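Long-range contact in methyl-accepting chemotaxis protein, putative (Geobacter sulfurreducens, PDB 3OOV), which is probably a chemotaxis signal transducer, whose crystallised fragment folds as a GAF domain, a module that in relatives often senses small ligands: residues I11-C24 against A156-A168. Sequence-based numbering, arbitrary orientation.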
ATOM      1  N   ILE A  11      26.738   5.489   2.298  1.00 36.59           N
ATOM      2  CA  ILE A  11      25.812   6.108   1.360  1.00 35.14           C
ATOM      3  C   ILE A  11      26.206   7.593   1.297  1.00 34.43           C
ATOM      4  O   ILE A  11      26.547   8.126   0.237  1.00 32.71           O
ATOM      5  CB  ILE A  11      24.334   5.853   1.798  1.00 34.43           C
ATOM      6  CG1 ILE A  11      23.981   4.386   1.480  1.00 35.90           C
ATOM      7  CG2 ILE A  11      23.379   6.853   1.154  1.00 32.19           C
ATOM      8  CD1 ILE A  11      22.659   3.893   2.071  1.00 38.44           C
ATOM      9  N   GLN A  12      26.210   8.188   2.486  1.00 34.82           N
ATOM     10  CA  GLN A  12      26.622   9.534   2.798  1.00 35.65           C
ATOM     11  C   GLN A  12      27.866   9.980   2.019  1.00 34.16           C
ATOM     12  O   GLN A  12      27.907  11.074   1.467  1.00 33.19           O
ATOM     13  CB  GLN A  12      26.869   9.551   4.301  1.00 36.33           C
ATOM     14  CG  GLN A  12      26.503  10.827   5.075  1.00 43.28           C
ATOM     15  CD  GLN A  12      25.009  11.224   5.039  1.00 49.12           C
ATOM     16  OE1 GLN A  12      24.322  11.134   6.063  1.00 51.08           O
ATOM     17  NE2 GLN A  12      24.526  11.716   3.877  1.00 49.91           N
ATOM     18  N   LYS A  13      28.845   9.091   1.921  1.00 33.22           N
ATOM     19  CA  LYS A  13      30.145   9.385   1.276  1.00 32.24           C
ATOM     20  C   LYS A  13      30.125   9.327  -0.244  1.00 30.44           C
ATOM     21  O   LYS A  13      31.047   9.785  -0.901  1.00 30.59           O
ATOM     22  CB  LYS A  13      31.175   8.384   1.797  1.00 33.53           C
ATOM     23  CG  LYS A  13      32.068   8.866   2.915  1.00 39.93           C
ATOM     24  CD  LYS A  13      33.317   9.575   2.250  1.00 48.11           C
ATOM     25  CE  LYS A  13      34.616   9.284   3.024  1.00 51.81           C
ATOM     26  NZ  LYS A  13      35.007   7.819   3.006  1.00 56.09           N
ATOM     27  N   SER A  14      29.074   8.762  -0.824  1.00 28.94           N
ATOM     28  CA  SER A  14      29.029   8.591  -2.276  1.00 27.77           C
ATOM     29  C   SER A  14      28.337   9.758  -2.979  1.00 26.53           C
ATOM     30  O   SER A  14      27.429  10.362  -2.423  1.00 27.66           O
ATOM     31  CB  SER A  14      28.291   7.297  -2.641  1.00 27.84           C
ATOM     32  OG  SER A  14      28.096   7.234  -4.040  1.00 29.48           O
ATOM     33  N   ILE A  15      28.760  10.031  -4.200  1.00 25.62           N
ATOM     34  CA  ILE A  15      28.122  11.018  -5.059  1.00 26.99           C
ATOM     35  C   ILE A  15      27.790  10.348  -6.443  1.00 27.95           C
ATOM     36  O   ILE A  15      27.667  11.017  -7.465  1.00 27.84           O
ATOM     37  CB  ILE A  15      28.960  12.393  -5.158  1.00 27.39           C
ATOM     38  CG1 ILE A  15      30.378  12.155  -5.675  1.00 26.79           C
ATOM     39  CG2 ILE A  15      28.977  13.155  -3.792  1.00 24.67           C
ATOM     40  CD1 ILE A  15      30.988  13.394  -6.360  1.00 30.10           C
ATOM     41  N   ASP A  16      27.643   9.010  -6.427  1.00 28.21           N
ATOM     42  CA  ASP A  16      27.254   8.200  -7.596  1.00 28.52           C
ATOM     43  C   ASP A  16      25.923   7.465  -7.217  1.00 26.94           C
ATOM     44  O   ASP A  16      25.930   6.472  -6.433  1.00 26.82           O
ATOM     45  CB  ASP A  16      28.385   7.208  -7.910  1.00 29.71           C
ATOM     46  CG  ASP A  16      28.037   6.203  -8.999  1.00 34.41           C
ATOM     47  OD1 ASP A  16      28.975   5.771  -9.723  1.00 41.06           O
ATOM     48  OD2 ASP A  16      26.865   5.804  -9.122  1.00 37.09           O
ATOM     49  N   VAL A  17      24.806   7.964  -7.757  1.00 24.71           N
ATOM     50  CA  VAL A  17      23.454   7.393  -7.546  1.00 21.55           C
ATOM     51  C   VAL A  17      23.430   5.836  -7.567  1.00 21.44           C
ATOM     52  O   VAL A  17      22.989   5.216  -6.608  1.00 21.07           O
ATOM     53  CB  VAL A  17      22.386   8.019  -8.523  1.00 22.12           C
ATOM     54  CG1 VAL A  17      21.017   7.144  -8.562  1.00 16.11           C
ATOM     55  CG2 VAL A  17      22.129   9.483  -8.183  1.00 17.13           C
ATOM     56  N   ASP A  18      23.986   5.233  -8.592  1.00 20.58           N
ATOM     57  CA  ASP A  18      23.942   3.792  -8.744  1.00 22.51           C
ATOM     58  C   ASP A  18      24.707   3.105  -7.643  1.00 23.99           C
ATOM     59  O   ASP A  18      24.301   2.017  -7.151  1.00 23.98           O
ATOM     60  CB  ASP A  18      24.517   3.401 -10.087  1.00 22.28           C
ATOM     61  CG  ASP A  18      23.580   3.711 -11.225  1.00 26.72           C
ATOM     62  OD1 ASP A  18      22.435   4.195 -10.983  1.00 24.62           O
ATOM     63  OD2 ASP A  18      23.989   3.446 -12.375  1.00 28.64           O
ATOM     64  N   GLU A  19      25.835   3.718  -7.248  1.00 24.44           N
ATOM     65  CA  GLU A  19      26.590   3.179  -6.126  1.00 25.47           C
ATOM     66  C   GLU A  19      25.757   3.203  -4.831  1.00 24.00           C
ATOM     67  O   GLU A  19      25.802   2.271  -4.033  1.00 23.76           O
ATOM     68  CB  GLU A  19      27.895   3.959  -5.974  1.00 26.47           C
ATOM     69  CG  GLU A  19      28.853   3.486  -4.929  1.00 29.95           C
ATOM     70  CD  GLU A  19      30.148   4.317  -4.968  1.00 37.01           C
ATOM     71  OE1 GLU A  19      31.184   3.729  -5.374  1.00 41.55           O
ATOM     72  OE2 GLU A  19      30.107   5.548  -4.654  1.00 35.29           O
ATOM     73  N   VAL A  20      24.995   4.271  -4.635  1.00 22.68           N
ATOM     74  CA  VAL A  20      24.178   4.410  -3.461  1.00 22.49           C
ATOM     75  C   VAL A  20      23.072   3.341  -3.479  1.00 22.56           C
ATOM     76  O   VAL A  20      22.678   2.835  -2.434  1.00 23.82           O
ATOM     77  CB  VAL A  20      23.521   5.763  -3.437  1.00 21.67           C
ATOM     78  CG1 VAL A  20      22.294   5.807  -2.491  1.00 21.24           C
ATOM     79  CG2 VAL A  20      24.566   6.861  -3.057  1.00 25.26           C
ATOM     80  N   LEU A  21      22.565   3.045  -4.668  1.00 21.55           N
ATOM     81  CA  LEU A  21      21.536   2.047  -4.851  1.00 21.92           C
ATOM     82  C   LEU A  21      22.157   0.662  -4.575  1.00 22.14           C
ATOM     83  O   LEU A  21      21.594  -0.099  -3.798  1.00 20.51           O
ATOM     84  CB  LEU A  21      20.963   2.146  -6.261  1.00 20.67           C
ATOM     85  CG  LEU A  21      20.210   3.481  -6.414  1.00 20.89           C
ATOM     86  CD1 LEU A  21      19.673   3.627  -7.821  1.00 11.38           C
ATOM     87  CD2 LEU A  21      19.040   3.649  -5.405  1.00 16.43           C
ATOM     88  N   ARG A  22      23.343   0.406  -5.123  1.00 22.05           N
ATOM     89  CA  ARG A  22      23.995  -0.851  -4.846  1.00 25.51           C
ATOM     90  C   ARG A  22      24.217  -1.091  -3.332  1.00 25.75           C
ATOM     91  O   ARG A  22      23.881  -2.164  -2.807  1.00 26.01           O
ATOM     92  CB  ARG A  22      25.253  -1.054  -5.706  1.00 24.76           C
ATOM     93  CG  ARG A  22      24.945  -1.337  -7.184  1.00 26.20           C
ATOM     94  CD  ARG A  22      26.199  -1.749  -7.987  1.00 31.94           C
ATOM     95  NE  ARG A  22      27.284  -0.785  -7.800  1.00 35.70           N
ATOM     96  CZ  ARG A  22      27.576   0.239  -8.617  1.00 39.38           C
ATOM     97  NH1 ARG A  22      26.898   0.465  -9.744  1.00 37.31           N
ATOM     98  NH2 ARG A  22      28.576   1.052  -8.295  1.00 40.83           N
ATOM     99  N   LEU A  23      24.662  -0.066  -2.630  1.00 26.31           N
ATOM    100  CA  LEU A  23      24.881  -0.118  -1.177  1.00 26.00           C
ATOM    101  C   LEU A  23      23.608  -0.268  -0.381  1.00 25.62           C
ATOM    102  O   LEU A  23      23.588  -0.975   0.659  1.00 25.74           O
ATOM    103  CB  LEU A  23      25.550   1.158  -0.694  1.00 25.84           C
ATOM    104  CG  LEU A  23      27.027   1.385  -0.987  1.00 28.59           C
ATOM    105  CD1 LEU A  23      27.349   2.920  -0.856  1.00 27.00           C
ATOM    106  CD2 LEU A  23      27.937   0.515  -0.007  1.00 25.98           C
ATOM    107  N   CYS A  24      22.537   0.399  -0.823  1.00 23.66           N
ATOM    108  CA  CYS A  24      21.240   0.101  -0.242  1.00 22.88           C
ATOM    109  C   CYS A  24      20.860  -1.386  -0.371  1.00 21.48           C
ATOM    110  O   CYS A  24      20.269  -1.962   0.560  1.00 21.59           O
ATOM    111  CB  CYS A  24      20.133   0.925  -0.900  1.00 23.51           C
ATOM    112  SG  CYS A  24      20.080   2.608  -0.318  1.00 25.95           S
ATOM    113  N   ALA A 156      17.628   5.977  -0.085  1.00 21.48           N
ATOM    114  CA  ALA A 156      17.983   6.137  -1.510  1.00 20.24           C
ATOM    115  C   ALA A 156      17.449   7.513  -2.010  1.00 20.78           C
ATOM    116  O   ALA A 156      18.160   8.232  -2.648  1.00 20.91           O
ATOM    117  CB  ALA A 156      17.413   5.029  -2.350  1.00 17.47           C
ATOM    118  N   SER A 157      16.192   7.818  -1.728  1.00 22.20           N
ATOM    119  CA  SER A 157      15.502   9.023  -2.239  1.00 24.57           C
ATOM    120  C   SER A 157      16.201  10.324  -1.709  1.00 24.53           C
ATOM    121  O   SER A 157      16.668  11.163  -2.490  1.00 23.78           O
ATOM    122  CB  SER A 157      14.026   8.957  -1.802  1.00 23.24           C
ATOM    123  OG  SER A 157      13.430  10.218  -1.970  1.00 27.03           O
ATOM    124  N   SER A 158      16.363  10.444  -0.391  1.00 24.96           N
ATOM    125  CA  SER A 158      17.255  11.524   0.189  1.00 26.13           C
ATOM    126  C   SER A 158      18.613  11.681  -0.467  1.00 25.58           C
ATOM    127  O   SER A 158      19.051  12.796  -0.746  1.00 27.71           O
ATOM    128  CB  SER A 158      17.531  11.276   1.675  1.00 26.04           C
ATOM    129  OG  SER A 158      16.317  11.405   2.353  1.00 30.28           O
ATOM    130  N   ALA A 159      19.296  10.571  -0.710  1.00 23.34           N
ATOM    131  CA  ALA A 159      20.606  10.648  -1.283  1.00 22.48           C
ATOM    132  C   ALA A 159      20.565  11.012  -2.795  1.00 22.54           C
ATOM    133  O   ALA A 159      21.488  11.662  -3.319  1.00 21.61           O
ATOM    134  CB  ALA A 159      21.338   9.366  -1.085  1.00 21.43           C
ATOM    135  N   ILE A 160      19.536  10.553  -3.518  1.00 21.97           N
ATOM    136  CA  ILE A 160      19.397  10.960  -4.903  1.00 20.98           C
ATOM    137  C   ILE A 160      19.235  12.501  -4.966  1.00 21.94           C
ATOM    138  O   ILE A 160      19.841  13.149  -5.783  1.00 21.77           O
ATOM    139  CB  ILE A 160      18.260  10.220  -5.568  1.00 19.25           C
ATOM    140  CG1 ILE A 160      18.720   8.752  -5.706  1.00 21.32           C
ATOM    141  CG2 ILE A 160      17.874  10.902  -6.966  1.00 16.50           C
ATOM    142  CD1 ILE A 160      17.661   7.817  -6.154  1.00 21.13           C
ATOM    143  N   VAL A 161      18.401  13.044  -4.083  1.00 24.82           N
ATOM    144  CA  VAL A 161      18.161  14.474  -3.977  1.00 27.08           C
ATOM    145  C   VAL A 161      19.468  15.234  -3.661  1.00 29.17           C
ATOM    146  O   VAL A 161      19.807  16.183  -4.399  1.00 30.08           O
ATOM    147  CB  VAL A 161      17.040  14.799  -2.970  1.00 27.36           C
ATOM    148  CG1 VAL A 161      17.002  16.313  -2.615  1.00 27.65           C
ATOM    149  CG2 VAL A 161      15.706  14.405  -3.554  1.00 24.51           C
ATOM    150  N   ARG A 162      20.194  14.805  -2.612  1.00 29.29           N
ATOM    151  CA  ARG A 162      21.512  15.365  -2.301  1.00 29.14           C
ATOM    152  C   ARG A 162      22.427  15.323  -3.513  1.00 28.52           C
ATOM    153  O   ARG A 162      23.043  16.322  -3.868  1.00 28.29           O
ATOM    154  CB  ARG A 162      22.211  14.674  -1.112  1.00 29.57           C
ATOM    155  CG  ARG A 162      23.726  15.046  -0.953  1.00 31.77           C
ATOM    156  CD  ARG A 162      24.477  14.405   0.329  1.00 39.43           C
ATOM    157  NE  ARG A 162      24.525  12.920   0.312  1.00 36.26           N
ATOM    158  CZ  ARG A 162      25.252  12.192  -0.528  1.00 35.48           C
ATOM    159  NH1 ARG A 162      26.065  12.807  -1.383  1.00 36.32           N
ATOM    160  NH2 ARG A 162      25.160  10.853  -0.510  1.00 37.06           N
ATOM    161  N   ILE A 163      22.527  14.177  -4.168  1.00 27.26           N
ATOM    162  CA  ILE A 163      23.469  14.083  -5.257  1.00 24.68           C
ATOM    163  C   ILE A 163      23.012  15.017  -6.411  1.00 26.12           C
ATOM    164  O   ILE A 163      23.838  15.727  -7.015  1.00 25.56           O
ATOM    165  CB  ILE A 163      23.663  12.654  -5.697  1.00 24.17           C
ATOM    166  CG1 ILE A 163      24.369  11.807  -4.604  1.00 24.77           C
ATOM    167  CG2 ILE A 163      24.386  12.578  -7.035  1.00 20.01           C
ATOM    168  CD1 ILE A 163      24.322  10.251  -4.888  1.00 19.69           C
ATOM    169  N   ASN A 164      21.707  15.046  -6.684  1.00 24.75           N
ATOM    170  CA  ASN A 164      21.226  15.863  -7.796  1.00 26.59           C
ATOM    171  C   ASN A 164      21.444  17.373  -7.549  1.00 25.50           C
ATOM    172  O   ASN A 164      21.877  18.083  -8.455  1.00 24.28           O
ATOM    173  CB  ASN A 164      19.747  15.541  -8.170  1.00 24.96           C
ATOM    174  CG  ASN A 164      19.588  14.173  -8.894  1.00 28.37           C
ATOM    175  OD1 ASN A 164      20.510  13.676  -9.547  1.00 28.30           O
ATOM    176  ND2 ASN A 164      18.380  13.609  -8.824  1.00 29.11           N
ATOM    177  N   LEU A 165      21.130  17.810  -6.331  1.00 27.11           N
ATOM    178  CA  LEU A 165      21.244  19.223  -5.909  1.00 29.09           C
ATOM    179  C   LEU A 165      22.720  19.625  -6.041  1.00 29.05           C
ATOM    180  O   LEU A 165      23.046  20.726  -6.514  1.00 29.76           O
ATOM    181  CB  LEU A 165      20.562  19.507  -4.529  1.00 29.30           C
ATOM    182  CG  LEU A 165      18.990  19.610  -4.477  1.00 32.03           C
ATOM    183  CD1 LEU A 165      18.307  18.532  -5.304  1.00 34.55           C
ATOM    184  CD2 LEU A 165      18.244  19.696  -3.070  1.00 29.17           C
ATOM    185  N   LEU A 166      23.594  18.654  -5.822  1.00 28.48           N
ATOM    186  CA  LEU A 166      25.034  18.863  -5.833  1.00 28.66           C
ATOM    187  C   LEU A 166      25.636  18.933  -7.219  1.00 28.57           C
ATOM    188  O   LEU A 166      26.546  19.741  -7.491  1.00 29.11           O
ATOM    189  CB  LEU A 166      25.705  17.709  -5.065  1.00 27.50           C
ATOM    190  CG  LEU A 166      27.105  17.744  -4.527  1.00 27.60           C
ATOM    191  CD1 LEU A 166      27.193  18.934  -3.514  1.00 26.47           C
ATOM    192  CD2 LEU A 166      27.530  16.375  -3.848  1.00 20.23           C
ATOM    193  N   LYS A 167      25.231  18.016  -8.089  1.00 27.41           N
ATOM    194  CA  LYS A 167      25.795  18.018  -9.432  1.00 27.44           C
ATOM    195  C   LYS A 167      25.076  18.973 -10.403  1.00 27.01           C
ATOM    196  O   LYS A 167      25.495  19.091 -11.543  1.00 26.96           O
ATOM    197  CB  LYS A 167      25.792  16.611 -10.010  1.00 27.47           C
ATOM    198  CG  LYS A 167      26.694  15.597  -9.248  1.00 30.33           C
ATOM    199  CD  LYS A 167      26.652  14.201  -9.928  1.00 35.67           C
ATOM    200  CE  LYS A 167      27.876  13.323  -9.576  1.00 36.22           C
ATOM    201  NZ  LYS A 167      27.813  11.966 -10.208  1.00 38.25           N
ATOM    202  N   ALA A 168      23.986  19.596  -9.976  1.00 27.65           N
ATOM    203  CA  ALA A 168      23.226  20.497 -10.860  1.00 30.28           C
ATOM    204  C   ALA A 168      24.165  21.628 -11.328  1.00 31.83           C
ATOM    205  O   ALA A 168      24.733  22.340 -10.485  1.00 31.11           O
ATOM    206  CB  ALA A 168      21.985  21.067 -10.157  1.00 28.17           C
TER
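Helix 17-31 and the C-terminal helix 143-167 of the GAF domain pack together on one side of its antiparallel sheet, joined by the end of helix 7-13; their segments 17-24 and 156-167 run nearly antiparallel (163°), axes 10.0 Å apart. The single methyl of Ala-159 fits between Ile-11 CG2 and Val-20 CG1, while Leu-21 CD2 lies 3.7 Å from Ala-156 CB. Beneath, Leu-21 and Ile-160 also touch Met-41 of strand 36-42, joining the helix pair to the sheet. The two methyls of Val-17 let it touch two isoleucines at once, CG1 on Ile-160 CG1 and CG2 on Ile-163 CG2, and Ile-163 CD1 reaches Val-20 CG2 at 3.9 Å.

Towards the end of 156-167, long cationic side chains donate to the carbonyls of Ser-14 and Ile-15, in the ST turn where Ser-14 OG accepts from Asp-16 N. Arg-162 leaves its helix with CG anti to the backbone N (chi1 168°) and bends at chi3, bringing its guanidinium end-on to Ser-14 O; NH1 and NH2 both donate to it at 3.0 Å, each bond bent (about 145°) because they share one atom. Gln-12 O sits over one guanidinium face, and Ile-15 CG2 lies at the edge. A leucine in place of Arg-162 would probably leave the Ser-14 carbonyl with neither donor and the turn less firmly tied to the C-terminal helix. Farther along, Lys-167 stretches out beyond CG, and its NZ bonds Ile-15 O at 2.9 Å, nearly in line with the C=O.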